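Local coordinates for protein RNase III inhibitor (Mycobacterium tuberculosis, PDB 5M3I) that belongs to the macro domain family, a compact alpha/beta fold in which helices pack against a mixed central sheet, at residues S16-L19 with L20-D23; K39-A42 with L43-R47; E51-T54 with A55-A59; K58-R62 with G63-I67. One frame throughout, in Å; residues are numbered along the deposited sequence.

Contact 1 of 4, residues S16-L19 with L20-D23; sequences SGDL and LRAD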
loop_
_atom_site.group_PDB
_atom_site.type_symbol
_atom_site.label_atom_id
_atom_site.label_comp_id
_atom_site.label_asym_id
_atom_site.label_seq_id
_atom_site.Cartn_x
_atom_site.Cartn_y
_atom_site.Cartn_z
ATOM N N SER A 16 1.965 13.926 -6.404
ATOM C CA SER A 16 0.686 14.569 -6.510
ATOM C C SER A 16 -0.116 14.033 -7.655
ATOM O O SER A 16 0.411 13.480 -8.605
ATOM C CB SER A 16 0.871 16.066 -6.675
ATOM O OG SER A 16 1.565 16.300 -7.880
ATOM N N GLY A 17 -1.412 14.281 -7.569
ATOM C CA GLY A 17 -2.359 13.758 -8.525
ATOM C C GLY A 17 -2.735 12.360 -8.106
ATOM O O GLY A 17 -2.736 12.034 -6.919
ATOM N N ASP A 18 -3.022 11.541 -9.099
ATOM C CA ASP A 18 -3.636 10.253 -8.912
ATOM C C ASP A 18 -2.528 9.207 -8.735
ATOM O O ASP A 18 -1.800 8.903 -9.672
ATOM C CB ASP A 18 -4.505 9.930 -10.142
ATOM C CG ASP A 18 -5.239 8.584 -10.030
ATOM O OD1 ASP A 18 -5.229 7.928 -8.929
ATOM O OD2 ASP A 18 -5.862 8.209 -11.063
ATOM N N LEU A 19 -2.471 8.627 -7.540
ATOM C CA LEU A 19 -1.549 7.544 -7.256
ATOM C C LEU A 19 -1.555 6.423 -8.299
ATOM O O LEU A 19 -0.499 5.890 -8.615
ATOM C CB LEU A 19 -1.792 6.961 -5.866
ATOM C CG LEU A 19 -0.752 5.907 -5.472
ATOM C CD1 LEU A 19 -0.363 5.992 -4.008
ATOM C CD2 LEU A 19 -1.254 4.500 -5.757
ATOM N N LEU A 20 -2.722 6.038 -8.794
ATOM C CA LEU A 20 -2.799 4.957 -9.779
ATOM C C LEU A 20 -2.109 5.265 -11.113
ATOM O O LEU A 20 -1.806 4.344 -11.878
ATOM C CB LEU A 20 -4.235 4.538 -10.036
ATOM C CG LEU A 20 -4.780 3.549 -8.996
ATOM C CD1 LEU A 20 -5.012 4.257 -7.686
ATOM C CD2 LEU A 20 -6.079 2.946 -9.460
ATOM N N ARG A 21 -1.807 6.532 -11.375
ATOM C CA ARG A 21 -1.054 6.894 -12.580
ATOM C C ARG A 21 0.416 7.086 -12.315
ATOM O O ARG A 21 1.142 7.598 -13.158
ATOM C CB ARG A 21 -1.688 8.135 -13.219
ATOM C CG ARG A 21 -3.076 7.803 -13.774
ATOM C CD ARG A 21 -3.687 8.905 -14.623
ATOM N NE ARG A 21 -4.159 8.352 -15.900
ATOM C CZ ARG A 21 -3.462 8.311 -17.048
ATOM N NH1 ARG A 21 -2.218 8.816 -17.150
ATOM N NH2 ARG A 21 -4.023 7.763 -18.126
ATOM N N ALA A 22 0.873 6.707 -11.133
ATOM C CA ALA A 22 2.285 6.832 -10.816
ATOM C C ALA A 22 3.096 5.968 -11.770
ATOM O O ALA A 22 2.681 4.867 -12.149
ATOM C CB ALA A 22 2.549 6.440 -9.385
ATOM N N ASP A 23 4.253 6.483 -12.149
ATOM C CA ASP A 23 5.150 5.779 -13.049
ATOM C C ASP A 23 6.168 5.002 -12.209
ATOM O O ASP A 23 7.364 5.310 -12.211
ATOM C CB ASP A 23 5.847 6.795 -13.979
ATOM C CG ASP A 23 6.742 6.129 -15.018
ATOM O OD1 ASP A 23 6.391 5.028 -15.521
ATOM O OD2 ASP A 23 7.807 6.708 -15.320
#
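The carbonyl O of Asp18 takes the backbone N-H of Arg21 at 2.9 Å. One residue further on the pattern repeats: Ala22 N reaches Leu19 O at 3.0 Å. The Asp18 side chain adds an Asx turn at the start. Its CG stands anti to the backbone N (chi1 -179°), which swings OD1 round to the N-H of Leu20 at 3.1 Å; that N meets OD1 from above the carboxylate, 69° out of its plane. Two successive i to i+3 bonds make this a short 3-10 turn in the loop that joins strand 12-14 to strand 26-31 of the macro domain. OD2, the other carboxylate oxygen, lies against the aliphatic start of Arg21, 3.9 Å from CG, while the guanidinium leads away from the turn. Asp18 OD2 and Arg21 NE stay 5.1 Å apart, so any attraction between the two charges acts at a distance. On the apolar side Leu19 CD2 and Leu20 CD1 touch at 4.2 Å, and both leucines lean on Ile41 and Phe45 of helix 40-48. Leu19 also reaches Ala122 of strand 120-123, and Ala22 packs on the same alanine.

Contact 2 of 4, residues K39-A42 with L43-R47; sequences KGIA and LQFKR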
loop_
_atom_site.group_PDB
_atom_site.type_symbol
_atom_site.label_atom_id
_atom_site.label_comp_id
_atom_site.label_asym_id
_atom_site.label_seq_id
_atom_site.Cartn_x
_atom_site.Cartn_y
_atom_site.Cartn_z
ATOM N N LYS A 39 -14.618 1.865 -0.747
ATOM C CA LYS A 39 -14.469 3.309 -0.947
ATOM C C LYS A 39 -12.995 3.702 -1.025
ATOM O O LYS A 39 -12.114 2.884 -0.821
ATOM C CB LYS A 39 -15.204 4.084 0.166
ATOM C CG LYS A 39 -14.598 3.878 1.544
ATOM C CD LYS A 39 -15.275 4.701 2.629
ATOM C CE LYS A 39 -14.690 4.313 3.992
ATOM N NZ LYS A 39 -15.107 5.225 5.095
ATOM N N GLY A 40 -12.766 4.976 -1.305
ATOM C CA GLY A 40 -11.456 5.569 -1.283
ATOM C C GLY A 40 -10.560 4.931 -2.322
ATOM O O GLY A 40 -11.018 4.469 -3.375
ATOM N N ILE A 41 -9.282 4.929 -2.035
ATOM C CA ILE A 41 -8.296 4.515 -3.037
ATOM C C ILE A 41 -8.432 3.019 -3.347
ATOM O O ILE A 41 -8.285 2.607 -4.466
ATOM C CB ILE A 41 -6.871 4.944 -2.627
ATOM C CG1 ILE A 41 -5.962 4.938 -3.848
ATOM C CG2 ILE A 41 -6.324 4.055 -1.515
ATOM C CD1 ILE A 41 -4.675 5.722 -3.639
ATOM N N ALA A 42 -8.821 2.237 -2.361
ATOM C CA ALA A 42 -9.089 0.800 -2.563
ATOM C C ALA A 42 -10.169 0.542 -3.611
ATOM O O ALA A 42 -10.019 -0.341 -4.460
ATOM C CB ALA A 42 -9.441 0.121 -1.256
ATOM N N LEU A 43 -11.226 1.353 -3.605
ATOM C CA LEU A 43 -12.242 1.237 -4.657
ATOM C C LEU A 43 -11.611 1.442 -6.024
ATOM O O LEU A 43 -11.904 0.695 -6.957
ATOM C CB LEU A 43 -13.391 2.220 -4.454
ATOM C CG LEU A 43 -14.536 2.176 -5.489
ATOM C CD1 LEU A 43 -15.184 0.790 -5.585
ATOM C CD2 LEU A 43 -15.585 3.226 -5.124
ATOM N N GLN A 44 -10.760 2.463 -6.159
ATOM C CA GLN A 44 -10.117 2.739 -7.448
ATOM C C GLN A 44 -9.241 1.559 -7.860
ATOM O O GLN A 44 -9.232 1.167 -9.007
ATOM C CB GLN A 44 -9.319 4.041 -7.391
ATOM C CG GLN A 44 -10.245 5.260 -7.217
ATOM C CD GLN A 44 -11.302 5.377 -8.328
ATOM O OE1 GLN A 44 -10.985 5.763 -9.446
ATOM N NE2 GLN A 44 -12.549 5.039 -8.028
ATOM N N PHE A 45 -8.525 0.964 -6.902
ATOM C CA PHE A 45 -7.724 -0.243 -7.201
ATOM C C PHE A 45 -8.586 -1.431 -7.654
ATOM O O PHE A 45 -8.213 -2.155 -8.581
ATOM C CB PHE A 45 -6.868 -0.670 -6.018
ATOM C CG PHE A 45 -5.537 0.035 -5.923
ATOM C CD1 PHE A 45 -4.408 -0.473 -6.585
ATOM C CD2 PHE A 45 -5.365 1.167 -5.090
ATOM C CE1 PHE A 45 -3.179 0.138 -6.446
ATOM C CE2 PHE A 45 -4.117 1.781 -4.968
ATOM C CZ PHE A 45 -3.028 1.263 -5.648
ATOM N N LYS A 46 -9.739 -1.617 -7.032
ATOM C CA LYS A 46 -10.661 -2.678 -7.448
ATOM C C LYS A 46 -11.141 -2.497 -8.899
ATOM O O LYS A 46 -11.228 -3.449 -9.668
ATOM C CB LYS A 46 -11.837 -2.750 -6.476
ATOM C CG LYS A 46 -12.880 -3.815 -6.766
ATOM C CD LYS A 46 -14.054 -3.698 -5.786
ATOM C CE LYS A 46 -15.196 -4.626 -6.169
ATOM N NZ LYS A 46 -16.384 -4.488 -5.269
ATOM N N ARG A 47 -11.439 -1.269 -9.272
ATOM C CA ARG A 47 -11.969 -0.976 -10.601
ATOM C C ARG A 47 -10.899 -1.163 -11.683
ATOM O O ARG A 47 -11.198 -1.574 -12.794
ATOM C CB ARG A 47 -12.590 0.437 -10.645
ATOM C CG ARG A 47 -13.765 0.617 -9.641
ATOM C CD ARG A 47 -14.988 1.534 -10.040
ATOM N NE ARG A 47 -14.674 2.398 -11.189
ATOM C CZ ARG A 47 -15.026 2.193 -12.468
ATOM N NH1 ARG A 47 -15.703 1.110 -12.862
ATOM N NH2 ARG A 47 -14.661 3.098 -13.381
#
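Leu43, Ala42 and Ile41 carry most of this contact near the N-terminal end of helix 40-48. Leu43 takes part through its backbone: its N-H bonds to Lys39 O at 3.3 Å and makes a weak second bond to Gly40 O. Its CB rests on that same Gly40 oxygen at 3.4 Å. Gly40 O also receives Gln44 N, again weakly, so two of the three bonds here are weak. Gly40 itself has a positive phi of 63°, a backbone setting that favours glycine. Firmer bonds come with the next two residues. Phe45 N binds Ile41 O at 2.9 Å and Lys46 N binds Ala42 O at 2.9 Å.

Ile41 also carries the side-chain part of the contact. With CG1 anti to the backbone N (chi1 -161°), its longer branch runs beside the Phe45 ring, the two side chains pointing the same way, and CG1 comes within 3.8 Å of ring atom CE2. The Ile41 carbonyl oxygen sits at the edge of that ring, near its plane, 3.3 Å from Phe45 CD2. Towards the sheet, Ile41 touches Thr30 of strand 26-31, Phe45 touches Leu27 and Asn29 of the same strand, and the methyl of Ala42 lies on Asn29 as well. One apolar flank of a helix, here built from Ile41, Ala42 and Phe45 and laid on strand 26-31 of the mixed sheet, is the helix-on-sheet packing of the macro domain's alpha/beta fold.

Contact 3 of 4, residues E51-T54 with A55-A59; sequences EMFT and AYEKA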
loop_
_atom_site.group_PDB
_atom_site.type_symbol
_atom_site.label_atom_id
_atom_site.label_comp_id
_atom_site.label_asym_id
_atom_site.label_seq_id
_atom_site.Cartn_x
_atom_site.Cartn_y
_atom_site.Cartn_z
ATOM N N GLU A 51 -8.961 -8.638 -11.204
ATOM C CA GLU A 51 -8.376 -9.966 -10.910
ATOM C C GLU A 51 -7.640 -9.942 -9.602
ATOM O O GLU A 51 -7.762 -10.868 -8.800
ATOM C CB GLU A 51 -7.452 -10.429 -12.052
ATOM C CG GLU A 51 -8.230 -10.641 -13.348
ATOM C CD GLU A 51 -7.458 -11.404 -14.410
ATOM O OE1 GLU A 51 -6.597 -10.791 -15.079
ATOM O OE2 GLU A 51 -7.742 -12.611 -14.597
ATOM N N MET A 52 -6.904 -8.854 -9.389
ATOM C CA MET A 52 -6.271 -8.567 -8.102
ATOM C C MET A 52 -7.310 -8.610 -6.995
ATOM O O MET A 52 -7.116 -9.313 -5.987
ATOM C CB MET A 52 -5.585 -7.208 -8.134
ATOM C CG MET A 52 -4.883 -6.808 -6.849
ATOM S SD MET A 52 -5.926 -6.082 -5.580
ATOM C CE MET A 52 -6.206 -4.457 -6.288
ATOM N N PHE A 53 -8.441 -7.920 -7.172
ATOM C CA PHE A 53 -9.485 -7.937 -6.118
ATOM C C PHE A 53 -10.007 -9.326 -5.822
ATOM O O PHE A 53 -10.238 -9.681 -4.651
ATOM C CB PHE A 53 -10.670 -7.011 -6.449
ATOM C CG PHE A 53 -11.816 -7.142 -5.493
ATOM C CD1 PHE A 53 -11.774 -6.530 -4.254
ATOM C CD2 PHE A 53 -12.941 -7.911 -5.820
ATOM C CE1 PHE A 53 -12.823 -6.653 -3.360
ATOM C CE2 PHE A 53 -14.006 -8.042 -4.924
ATOM C CZ PHE A 53 -13.947 -7.404 -3.686
ATOM N N THR A 54 -10.268 -10.082 -6.887
ATOM C CA THR A 54 -10.792 -11.440 -6.763
ATOM C C THR A 54 -9.815 -12.263 -5.954
ATOM O O THR A 54 -10.243 -13.052 -5.116
ATOM C CB THR A 54 -10.997 -12.114 -8.138
ATOM O OG1 THR A 54 -11.846 -11.297 -8.957
ATOM C CG2 THR A 54 -11.622 -13.513 -7.998
ATOM N N ALA A 55 -8.512 -12.084 -6.194
ATOM C CA ALA A 55 -7.503 -12.837 -5.441
ATOM C C ALA A 55 -7.484 -12.422 -3.969
ATOM O O ALA A 55 -7.530 -13.279 -3.080
ATOM C CB ALA A 55 -6.139 -12.672 -6.068
ATOM N N TYR A 56 -7.460 -11.107 -3.729
ATOM C CA TYR A 56 -7.595 -10.493 -2.376
ATOM C C TYR A 56 -8.830 -10.953 -1.605
ATOM O O TYR A 56 -8.759 -11.243 -0.415
ATOM C CB TYR A 56 -7.622 -8.960 -2.510
ATOM C CG TYR A 56 -8.200 -8.230 -1.339
ATOM C CD1 TYR A 56 -7.437 -7.954 -0.218
ATOM C CD2 TYR A 56 -9.533 -7.821 -1.336
ATOM C CE1 TYR A 56 -7.971 -7.289 0.879
ATOM C CE2 TYR A 56 -10.066 -7.158 -0.243
ATOM C CZ TYR A 56 -9.291 -6.914 0.860
ATOM O OH TYR A 56 -9.820 -6.250 1.953
ATOM N N GLU A 57 -9.966 -11.009 -2.283
ATOM C CA GLU A 57 -11.213 -11.450 -1.659
ATOM C C GLU A 57 -11.126 -12.902 -1.257
ATOM O O GLU A 57 -11.555 -13.262 -0.162
ATOM C CB GLU A 57 -12.405 -11.222 -2.598
ATOM C CG GLU A 57 -13.752 -11.624 -2.034
ATOM C CD GLU A 57 -14.902 -11.322 -2.984
ATOM O OE1 GLU A 57 -14.766 -11.642 -4.205
ATOM O OE2 GLU A 57 -15.930 -10.759 -2.517
ATOM N N LYS A 58 -10.569 -13.749 -2.120
ATOM C CA LYS A 58 -10.386 -15.166 -1.751
ATOM C C LYS A 58 -9.492 -15.311 -0.531
ATOM O O LYS A 58 -9.815 -16.031 0.405
ATOM C CB LYS A 58 -9.783 -15.989 -2.885
ATOM C CG LYS A 58 -10.762 -16.348 -3.984
ATOM C CD LYS A 58 -10.426 -17.694 -4.621
ATOM C CE LYS A 58 -8.999 -17.749 -5.169
ATOM N NZ LYS A 58 -8.626 -19.136 -5.550
ATOM N N ALA A 59 -8.367 -14.603 -0.551
ATOM C CA ALA A 59 -7.425 -14.634 0.549
ATOM C C ALA A 59 -8.033 -14.131 1.852
ATOM O O ALA A 59 -7.703 -14.646 2.928
ATOM C CB ALA A 59 -6.188 -13.844 0.208
#
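Phe53 meets both Tyr56 and Glu57 on helix 50-61, one of the helices flanking the macro domain's sheet, and the i to i+3 and i to i+4 spacings bring both neighbours to its ring. Its CG is anti to the backbone N (chi1 173°), and the ring slants across that of Tyr56, with CD1 at 3.9 Å from Tyr56 CD2. Tyr56 has a similar first torsion (chi1 160°), and the Phe53 carbonyl O lies in plane at the edge of its ring. The phenol end points into the protein, where OH bonds to the carbonyl of Asn32 and weakly to Gly35 N, which should restrain the ring's swing.

The extended chain of Glu57 carries its carboxylate obliquely past the phenylalanine, the ring and carboxylate planes 51° apart and OE1 lying 3.7 Å from Phe53 CE2, while Glu57 CB stands over one ring face, offset toward the rim. Lys46 of helix 40-48 makes a cation-pi contact with the same Phe53 ring, so a positive and a negative side chain both gather at this aromatic.

The backbone ladder is regular: Tyr56 N to Met52 O is 2.9 Å, and Glu57 N to Phe53 O is shorter still at 2.7 Å. On another side of the helix, Thr54 OG1 bonds back to Pro50 O, and the Thr54 carbonyl O takes Lys58 N at 3.1 Å, with Lys58 CG beside it at 3.5 Å.

Contact 4 of 4, residues K58-R62 with G63-I67; sequences KACKR and GEVTI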
loop_
_atom_site.group_PDB
_atom_site.type_symbol
_atom_site.label_atom_id
_atom_site.label_comp_id
_atom_site.label_asym_id
_atom_site.label_seq_id
_atom_site.Cartn_x
_atom_site.Cartn_y
_atom_site.Cartn_z
ATOM N N LYS A 58 -10.569 -13.749 -2.120
ATOM C CA LYS A 58 -10.386 -15.166 -1.751
ATOM C C LYS A 58 -9.492 -15.311 -0.531
ATOM O O LYS A 58 -9.815 -16.031 0.405
ATOM C CB LYS A 58 -9.783 -15.989 -2.885
ATOM C CG LYS A 58 -10.762 -16.348 -3.984
ATOM C CD LYS A 58 -10.426 -17.694 -4.621
ATOM C CE LYS A 58 -8.999 -17.749 -5.169
ATOM N NZ LYS A 58 -8.626 -19.136 -5.550
ATOM N N ALA A 59 -8.367 -14.603 -0.551
ATOM C CA ALA A 59 -7.425 -14.634 0.549
ATOM C C ALA A 59 -8.033 -14.131 1.852
ATOM O O ALA A 59 -7.703 -14.646 2.928
ATOM C CB ALA A 59 -6.188 -13.844 0.208
ATOM N N CYS A 60 -8.899 -13.128 1.771
ATOM C CA CYS A 60 -9.552 -12.619 2.978
ATOM C C CYS A 60 -10.519 -13.656 3.569
ATOM O O CYS A 60 -10.542 -13.831 4.787
ATOM C CB CYS A 60 -10.267 -11.308 2.706
ATOM S SG CYS A 60 -9.185 -9.863 2.568
ATOM N N LYS A 61 -11.290 -14.337 2.708
ATOM C CA LYS A 61 -12.254 -15.369 3.160
ATOM C C LYS A 61 -11.516 -16.495 3.845
ATOM O O LYS A 61 -12.001 -17.048 4.804
ATOM C CB LYS A 61 -13.064 -15.997 2.013
ATOM C CG LYS A 61 -13.873 -15.041 1.146
ATOM C CD LYS A 61 -15.309 -14.886 1.608
ATOM C CE LYS A 61 -15.942 -13.650 0.974
ATOM N NZ LYS A 61 -17.284 -13.395 1.566
ATOM N N ARG A 62 -10.324 -16.808 3.370
ATOM C CA ARG A 62 -9.539 -17.852 3.986
ATOM C C ARG A 62 -8.685 -17.407 5.174
ATOM O O ARG A 62 -7.907 -18.205 5.667
ATOM C CB ARG A 62 -8.705 -18.556 2.906
ATOM C CG ARG A 62 -9.605 -19.222 1.861
ATOM C CD ARG A 62 -8.829 -19.984 0.808
ATOM N NE ARG A 62 -7.983 -19.071 0.053
ATOM C CZ ARG A 62 -7.257 -19.402 -1.017
ATOM N NH1 ARG A 62 -7.266 -20.657 -1.495
ATOM N NH2 ARG A 62 -6.522 -18.452 -1.623
ATOM N N GLY A 63 -8.773 -16.148 5.605
ATOM C CA GLY A 63 -7.965 -15.659 6.730
ATOM C C GLY A 63 -6.464 -15.423 6.453
ATOM O O GLY A 63 -5.657 -15.299 7.392
ATOM N N GLU A 64 -6.093 -15.276 5.187
ATOM C CA GLU A 64 -4.674 -15.132 4.784
ATOM C C GLU A 64 -4.165 -13.681 4.843
ATOM O O GLU A 64 -2.952 -13.446 4.883
ATOM C CB GLU A 64 -4.452 -15.675 3.354
ATOM C CG GLU A 64 -4.563 -17.187 3.211
ATOM C CD GLU A 64 -4.727 -17.667 1.756
ATOM O OE1 GLU A 64 -4.418 -16.919 0.788
ATOM O OE2 GLU A 64 -5.167 -18.830 1.586
ATOM N N VAL A 65 -5.088 -12.718 4.842
ATOM C CA VAL A 65 -4.754 -11.290 4.959
ATOM C C VAL A 65 -4.853 -10.872 6.427
ATOM O O VAL A 65 -5.926 -10.953 7.025
ATOM C CB VAL A 65 -5.693 -10.433 4.096
ATOM C CG1 VAL A 65 -5.283 -8.969 4.113
ATOM C CG2 VAL A 65 -5.702 -10.934 2.669
ATOM N N THR A 66 -3.748 -10.355 6.969
ATOM C CA THR A 66 -3.630 -9.920 8.329
ATOM C C THR A 66 -2.800 -8.659 8.455
ATOM O O THR A 66 -1.960 -8.342 7.602
ATOM C CB THR A 66 -2.903 -10.998 9.191
ATOM O OG1 THR A 66 -1.705 -11.429 8.528
ATOM C CG2 THR A 66 -3.813 -12.216 9.418
ATOM N N ILE A 67 -3.001 -7.946 9.562
ATOM C CA ILE A 67 -2.145 -6.846 9.949
ATOM C C ILE A 67 -0.692 -7.333 9.983
ATOM O O ILE A 67 -0.404 -8.365 10.568
ATOM C CB ILE A 67 -2.530 -6.262 11.340
ATOM C CG1 ILE A 67 -3.974 -5.715 11.345
ATOM C CG2 ILE A 67 -1.555 -5.147 11.763
ATOM C CD1 ILE A 67 -4.346 -4.798 10.186
#
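Glu64 N bonds back to Ala59 O at 2.8 Å, and the Glu64 side chain lies alongside Arg62, at the Schellman motif that ends helix 50-61. Gly63, with a positive phi of 74°, turns the chain; its N bonds to Cys60 O at 3.0 Å, the second of the two bonds that define this cap.

From the backbone outward, Glu64 CB lies 3.4 Å from the same Ala59 O, and CG stays near that oxygen too. With CG anti to the carbonyl carbon (chi1 -70°) and the chain extended beyond it, the carboxylate is carried along Arg62, the two side chains pointing the same way. At the tip, CD comes close to both NE and NH2 of Arg62. OE1 divides its contacts between Arg62 NH2 and the methyl of Ala59, which is 3.6 Å away. OE2 sits over one face of the guanidinium, 3.2 Å from Arg62 NE, in a salt bridge of charges alone: the oxygen is well out of the plane, and no N-H points at it.

Beyond the cap the chain heads for strand 71-74, and Val65 turns back toward the helix while also packing on Pro88 of strand 83-88. CG1 stands anti to the backbone N (chi1 -175°), which leaves CG2 as the methyl facing the helix, 3.8 Å from Ala59 CB and 3.6 Å from Cys60 SG.

From the N terminus, contact 1 forms a tight turn in the loop between strands 12-14 and 26-31. After strand 26-31, contact 2 lies at the N-terminal part of helix 40-48 and touches contact 1 directly: Leu19 CD2 lies 3.7 Å from Phe45 CZ, tying the early loop to the helix. Contact 3 follows in helix 50-61, meeting contact 2 where Lys46 CG packs 3.7 Å from Phe53 CG. Contact 4 ends that same helix and starts the connection to strand 71-74. Contacts 1, 2 and 3 follow in series; contact 4 begins on the stretch where contact 3 ends, sharing Lys58 and Ala59. Contacts 1 and 4 stand on opposite sides of the chain's centre, their centres about 27 Å apart.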